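Local atomic coordinates of glyoxalase-like domain protein (PDB entry 3P8A), a protein that is of unknown function but carries a glyoxalase-like domain and probably belongs to the VOC superfamily. Residues E71-A85 with A93-Q105. Numbering follows the deposited sequence.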
loop_
_atom_site.group_PDB
_atom_site.type_symbol
_atom_site.label_atom_id
_atom_site.label_comp_id
_atom_site.label_asym_id
_atom_site.label_seq_id
_atom_site.Cartn_x
_atom_site.Cartn_y
_atom_site.Cartn_z
ATOM N N GLU A 71 0.160 5.569 -4.329
ATOM C CA GLU A 71 0.853 5.133 -5.515
ATOM C C GLU A 71 -0.178 4.679 -6.523
ATOM O O GLU A 71 -0.882 3.699 -6.297
ATOM C CB GLU A 71 1.883 4.032 -5.223
ATOM C CG GLU A 71 2.735 3.712 -6.447
ATOM C CD GLU A 71 3.571 2.451 -6.383
ATOM O OE1 GLU A 71 3.290 1.595 -5.517
ATOM O OE2 GLU A 71 4.461 2.285 -7.248
ATOM N N LEU A 72 -0.300 5.419 -7.628
ATOM C CA LEU A 72 -1.193 5.025 -8.716
ATOM C C LEU A 72 -0.300 4.232 -9.634
ATOM O O LEU A 72 0.779 4.694 -9.953
ATOM C CB LEU A 72 -1.785 6.230 -9.441
ATOM C CG LEU A 72 -2.528 7.264 -8.625
ATOM C CD1 LEU A 72 -3.273 8.140 -9.534
ATOM C CD2 LEU A 72 -3.495 6.627 -7.586
ATOM N N LEU A 73 -0.693 3.035 -9.989
ATOM C CA LEU A 73 0.152 2.117 -10.732
ATOM C C LEU A 73 -0.507 1.618 -11.985
ATOM O O LEU A 73 -1.698 1.331 -11.978
ATOM C CB LEU A 73 0.550 0.935 -9.773
ATOM C CG LEU A 73 1.590 -0.119 -10.266
ATOM C CD1 LEU A 73 3.018 0.488 -10.360
ATOM C CD2 LEU A 73 1.604 -1.336 -9.356
ATOM N N ASP A 74 0.275 1.505 -13.089
ATOM C CA ASP A 74 -0.214 0.943 -14.347
ATOM C C ASP A 74 0.886 0.090 -15.010
ATOM O O ASP A 74 2.032 0.147 -14.602
ATOM C CB ASP A 74 -0.703 2.051 -15.286
ATOM C CG ASP A 74 -1.568 1.642 -16.492
ATOM O OD1 ASP A 74 -2.002 0.450 -16.560
ATOM O OD2 ASP A 74 -1.897 2.526 -17.301
ATOM N N VAL A 75 0.521 -0.687 -16.021
ATOM C CA VAL A 75 1.441 -1.547 -16.743
ATOM C C VAL A 75 1.675 -1.027 -18.157
ATOM O O VAL A 75 0.720 -0.792 -18.903
ATOM C CB VAL A 75 1.038 -3.051 -16.669
ATOM C CG1 VAL A 75 -0.467 -3.255 -16.810
ATOM C CG2 VAL A 75 1.818 -3.916 -17.660
ATOM N N GLU A 76 2.948 -0.803 -18.489
ATOM C CA GLU A 76 3.407 -0.362 -19.803
ATOM C C GLU A 76 3.768 -1.585 -20.663
ATOM O O GLU A 76 3.392 -1.644 -21.839
ATOM C CB GLU A 76 4.585 0.622 -19.666
ATOM C CG GLU A 76 5.461 0.816 -20.905
ATOM C CD GLU A 76 4.784 1.241 -22.199
ATOM O OE1 GLU A 76 3.742 1.935 -22.139
ATOM O OE2 GLU A 76 5.301 0.873 -23.279
ATOM N N ASN A 77 4.514 -2.536 -20.078
ATOM C CA ASN A 77 4.952 -3.758 -20.750
ATOM C C ASN A 77 4.261 -5.003 -20.151
ATOM O O ASN A 77 4.788 -5.636 -19.238
ATOM C CB ASN A 77 6.492 -3.862 -20.740
ATOM C CG ASN A 77 7.070 -5.016 -21.536
ATOM O OD1 ASN A 77 6.368 -5.902 -22.004
ATOM N ND2 ASN A 77 8.382 -5.066 -21.658
ATOM N N ASN A 78 3.084 -5.344 -20.697
ATOM C CA ASN A 78 2.231 -6.464 -20.306
ATOM C C ASN A 78 2.854 -7.832 -20.467
ATOM O O ASN A 78 2.542 -8.726 -19.683
ATOM C CB ASN A 78 0.898 -6.421 -21.051
ATOM C CG ASN A 78 0.074 -5.222 -20.690
ATOM O OD1 ASN A 78 -0.610 -5.204 -19.657
ATOM N ND2 ASN A 78 0.159 -4.176 -21.513
ATOM N N GLU A 79 3.640 -8.038 -21.531
ATOM C CA GLU A 79 4.278 -9.336 -21.766
ATOM C C GLU A 79 5.344 -9.628 -20.686
ATOM O O GLU A 79 5.416 -10.755 -20.186
ATOM C CB GLU A 79 4.812 -9.488 -23.207
ATOM C CG GLU A 79 5.032 -8.203 -23.999
ATOM C CD GLU A 79 3.809 -7.419 -24.448
ATOM O OE1 GLU A 79 2.987 -7.971 -25.216
ATOM O OE2 GLU A 79 3.689 -6.238 -24.044
ATOM N N LYS A 80 6.098 -8.584 -20.268
ATOM C CA LYS A 80 7.091 -8.677 -19.197
ATOM C C LYS A 80 6.416 -9.008 -17.868
ATOM O O LYS A 80 6.848 -9.945 -17.199
ATOM C CB LYS A 80 7.905 -7.375 -19.082
ATOM C CG LYS A 80 8.850 -7.341 -17.875
ATOM C CD LYS A 80 9.761 -6.135 -17.906
ATOM C CE LYS A 80 11.029 -6.351 -18.709
ATOM N NZ LYS A 80 11.803 -7.533 -18.237
ATOM N N LEU A 81 5.365 -8.258 -17.491
ATOM C CA LEU A 81 4.642 -8.477 -16.234
ATOM C C LEU A 81 4.040 -9.879 -16.143
ATOM O O LEU A 81 4.141 -10.505 -15.101
ATOM C CB LEU A 81 3.562 -7.398 -16.042
ATOM C CG LEU A 81 2.903 -7.317 -14.660
ATOM C CD1 LEU A 81 3.898 -6.942 -13.559
ATOM C CD2 LEU A 81 1.780 -6.308 -14.680
ATOM N N LYS A 82 3.443 -10.381 -17.240
ATOM C CA LYS A 82 2.842 -11.725 -17.300
ATOM C C LYS A 82 3.890 -12.828 -17.094
ATOM O O LYS A 82 3.606 -13.834 -16.431
ATOM C CB LYS A 82 2.147 -11.929 -18.655
ATOM C CG LYS A 82 0.755 -11.331 -18.742
ATOM C CD LYS A 82 0.237 -11.349 -20.187
ATOM C CE LYS A 82 -1.121 -12.001 -20.371
ATOM N NZ LYS A 82 -2.211 -11.272 -19.669
ATOM N N LYS A 83 5.107 -12.627 -17.655
ATOM C CA LYS A 83 6.233 -13.555 -17.525
ATOM C C LYS A 83 6.661 -13.582 -16.062
ATOM O O LYS A 83 6.788 -14.662 -15.468
ATOM C CB LYS A 83 7.420 -13.077 -18.390
ATOM C CG LYS A 83 7.380 -13.528 -19.845
ATOM C CD LYS A 83 8.629 -13.079 -20.632
ATOM C CE LYS A 83 9.899 -13.846 -20.290
ATOM N NZ LYS A 83 11.117 -13.220 -20.876
HETATM N N MSE A 84 6.844 -12.367 -15.490
HETATM C CA MSE A 84 7.262 -12.177 -14.103
HETATM C C MSE A 84 6.250 -12.726 -13.114
HETATM O O MSE A 84 6.661 -13.243 -12.079
HETATM C CB MSE A 84 7.610 -10.709 -13.820
HETATM C CG MSE A 84 8.842 -10.226 -14.582
HETATM SE SE MSE A 84 10.462 -11.290 -14.303
HETATM C CE MSE A 84 10.470 -12.339 -15.975
ATOM N N ALA A 85 4.939 -12.656 -13.438
ATOM C CA ALA A 85 3.882 -13.189 -12.561
ATOM C C ALA A 85 3.941 -14.703 -12.376
ATOM O O ALA A 85 3.386 -15.215 -11.401
ATOM C CB ALA A 85 2.517 -12.781 -13.066
ATOM N N ALA A 93 4.961 -10.392 -5.565
ATOM C CA ALA A 93 5.288 -8.993 -5.906
ATOM C C ALA A 93 4.084 -8.049 -6.042
ATOM O O ALA A 93 3.017 -8.477 -6.490
ATOM C CB ALA A 93 6.157 -8.942 -7.153
ATOM N N PHE A 94 4.256 -6.769 -5.646
ATOM C CA PHE A 94 3.173 -5.794 -5.747
ATOM C C PHE A 94 2.683 -5.610 -7.190
ATOM O O PHE A 94 1.476 -5.584 -7.405
ATOM C CB PHE A 94 3.555 -4.444 -5.106
ATOM C CG PHE A 94 4.492 -3.622 -5.952
ATOM C CD1 PHE A 94 4.010 -2.601 -6.756
ATOM C CD2 PHE A 94 5.850 -3.926 -6.008
ATOM C CE1 PHE A 94 4.877 -1.880 -7.587
ATOM C CE2 PHE A 94 6.706 -3.231 -6.863
ATOM C CZ PHE A 94 6.219 -2.200 -7.639
ATOM N N ALA A 95 3.601 -5.506 -8.186
ATOM C CA ALA A 95 3.221 -5.258 -9.587
ATOM C C ALA A 95 2.414 -6.382 -10.250
ATOM O O ALA A 95 1.451 -6.116 -10.949
ATOM C CB ALA A 95 4.457 -4.930 -10.414
ATOM N N THR A 96 2.810 -7.631 -10.020
ATOM C CA THR A 96 2.209 -8.823 -10.589
ATOM C C THR A 96 0.803 -9.096 -10.062
ATOM O O THR A 96 0.072 -9.886 -10.671
ATOM C CB THR A 96 3.185 -10.029 -10.516
ATOM O OG1 THR A 96 3.574 -10.238 -9.167
ATOM C CG2 THR A 96 4.463 -9.830 -11.351
ATOM N N GLN A 97 0.390 -8.406 -8.960
ATOM C CA GLN A 97 -0.970 -8.492 -8.402
ATOM C C GLN A 97 -1.964 -8.040 -9.448
ATOM O O GLN A 97 -3.080 -8.563 -9.471
ATOM C CB GLN A 97 -1.150 -7.599 -7.158
ATOM C CG GLN A 97 -0.466 -8.127 -5.922
ATOM C CD GLN A 97 -0.866 -7.321 -4.714
ATOM O OE1 GLN A 97 -2.052 -7.196 -4.377
ATOM N NE2 GLN A 97 0.113 -6.787 -4.018
ATOM N N ILE A 98 -1.546 -7.103 -10.339
ATOM C CA ILE A 98 -2.353 -6.574 -11.473
ATOM C C ILE A 98 -2.819 -7.767 -12.330
ATOM O O ILE A 98 -4.013 -7.893 -12.616
ATOM C CB ILE A 98 -1.584 -5.506 -12.319
ATOM C CG1 ILE A 98 -1.290 -4.240 -11.495
ATOM C CG2 ILE A 98 -2.379 -5.112 -13.599
ATOM C CD1 ILE A 98 -0.314 -3.201 -12.213
ATOM N N VAL A 99 -1.885 -8.679 -12.651
ATOM C CA VAL A 99 -2.166 -9.888 -13.451
ATOM C C VAL A 99 -2.994 -10.911 -12.665
ATOM O O VAL A 99 -4.033 -11.377 -13.133
ATOM C CB VAL A 99 -0.850 -10.535 -14.002
ATOM C CG1 VAL A 99 -1.151 -11.836 -14.768
ATOM C CG2 VAL A 99 -0.109 -9.557 -14.901
ATOM N N GLN A 100 -2.506 -11.271 -11.481
ATOM C CA GLN A 100 -3.110 -12.275 -10.597
ATOM C C GLN A 100 -4.541 -11.930 -10.187
ATOM O O GLN A 100 -5.370 -12.837 -10.006
ATOM C CB GLN A 100 -2.217 -12.493 -9.385
ATOM C CG GLN A 100 -0.994 -13.324 -9.762
ATOM C CD GLN A 100 0.197 -13.081 -8.906
ATOM O OE1 GLN A 100 0.175 -12.289 -7.949
ATOM N NE2 GLN A 100 1.272 -13.778 -9.244
ATOM N N GLU A 101 -4.839 -10.617 -10.081
ATOM C CA GLU A 101 -6.173 -10.142 -9.767
ATOM C C GLU A 101 -6.986 -9.769 -11.021
ATOM O O GLU A 101 -7.913 -8.972 -10.953
ATOM C CB GLU A 101 -6.150 -9.069 -8.682
ATOM C CG GLU A 101 -5.545 -9.596 -7.394
ATOM C CD GLU A 101 -5.102 -8.566 -6.375
ATOM O OE1 GLU A 101 -5.787 -7.528 -6.231
ATOM O OE2 GLU A 101 -4.090 -8.825 -5.685
ATOM N N LYS A 102 -6.661 -10.426 -12.161
ATOM C CA LYS A 102 -7.346 -10.384 -13.457
ATOM C C LYS A 102 -7.556 -8.980 -14.019
ATOM O O LYS A 102 -8.586 -8.743 -14.669
ATOM C CB LYS A 102 -8.696 -11.163 -13.397
ATOM C CG LYS A 102 -8.632 -12.536 -12.684
ATOM C CD LYS A 102 -9.997 -13.173 -12.538
ATOM C CE LYS A 102 -9.927 -14.400 -11.683
ATOM N NZ LYS A 102 -10.081 -14.095 -10.243
ATOM N N TYR A 103 -6.587 -8.049 -13.788
ATOM C CA TYR A 103 -6.649 -6.668 -14.311
ATOM C C TYR A 103 -7.862 -5.870 -13.803
ATOM O O TYR A 103 -8.293 -4.918 -14.451
ATOM C CB TYR A 103 -6.515 -6.635 -15.860
ATOM C CG TYR A 103 -5.170 -7.117 -16.365
ATOM C CD1 TYR A 103 -4.128 -6.223 -16.591
ATOM C CD2 TYR A 103 -4.955 -8.458 -16.665
ATOM C CE1 TYR A 103 -2.882 -6.661 -17.042
ATOM C CE2 TYR A 103 -3.713 -8.908 -17.115
ATOM C CZ TYR A 103 -2.679 -8.003 -17.306
ATOM O OH TYR A 103 -1.466 -8.411 -17.801
ATOM N N GLU A 104 -8.370 -6.234 -12.625
ATOM C CA GLU A 104 -9.453 -5.519 -11.957
ATOM C C GLU A 104 -8.817 -4.287 -11.307
ATOM O O GLU A 104 -7.881 -4.415 -10.520
ATOM C CB GLU A 104 -10.105 -6.398 -10.890
ATOM C CG GLU A 104 -10.954 -7.529 -11.452
ATOM C CD GLU A 104 -11.250 -8.665 -10.481
ATOM O OE1 GLU A 104 -11.192 -8.448 -9.248
ATOM O OE2 GLU A 104 -11.556 -9.777 -10.964
ATOM N N GLN A 105 -9.302 -3.104 -11.662
ATOM C CA GLN A 105 -8.783 -1.837 -11.138
ATOM C C GLN A 105 -9.240 -1.605 -9.700
ATOM O O GLN A 105 -10.308 -2.083 -9.321
ATOM C CB GLN A 105 -9.241 -0.686 -12.027
ATOM C CG GLN A 105 -8.692 -0.801 -13.437
ATOM C CD GLN A 105 -9.190 0.319 -14.301
ATOM O OE1 GLN A 105 -8.680 1.438 -14.265
ATOM N NE2 GLN A 105 -10.246 0.063 -15.035
#
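With chi1 of Leu81 at -168°, its CG lies trans to the backbone N and the isobutyl group reaches over the helical turns of 93-105. Leu81 CD1 rests 3.7 Å from Ala95 C, while Leu81 CG packs 3.8 Å from Val99 CG2, the two side chains running past one another in opposite senses. Leu73 has CG trans to N (chi1 -173°), and Leu73 CD2 fits between Phe94 and Ile98, 3.8 Å from Phe94 CE1 and 3.9 Å from Ile98 CD1. Strand 69-75 pairs with strand 24-31 in the mixed sheet of the glyoxalase-like domain; the chain then forms helix 78-84 and returns through 93-105 to pack on both. On this sheet, Glu71 OE2 lies near the Phe94 ring, and hydrogen-bonds to Asn60 and a bound glycerol. Thr96 CG2 sits 3.5 Å from Ala85 N, while the Thr96 hydroxyl bonds to Gly90 O. Gln100 NE2, also bonded to Gly90 O, adds a weak, bent bond to Ala85 O. A Schellman motif, closed by Tyr103 N to Ile98 O and Lys102 N to Val99 O, ends helix 97-100; the ring edge of Tyr103 meets Val75 CG1, and Tyr103 OH receives a weak 3.5 Å bond from Lys82 NZ.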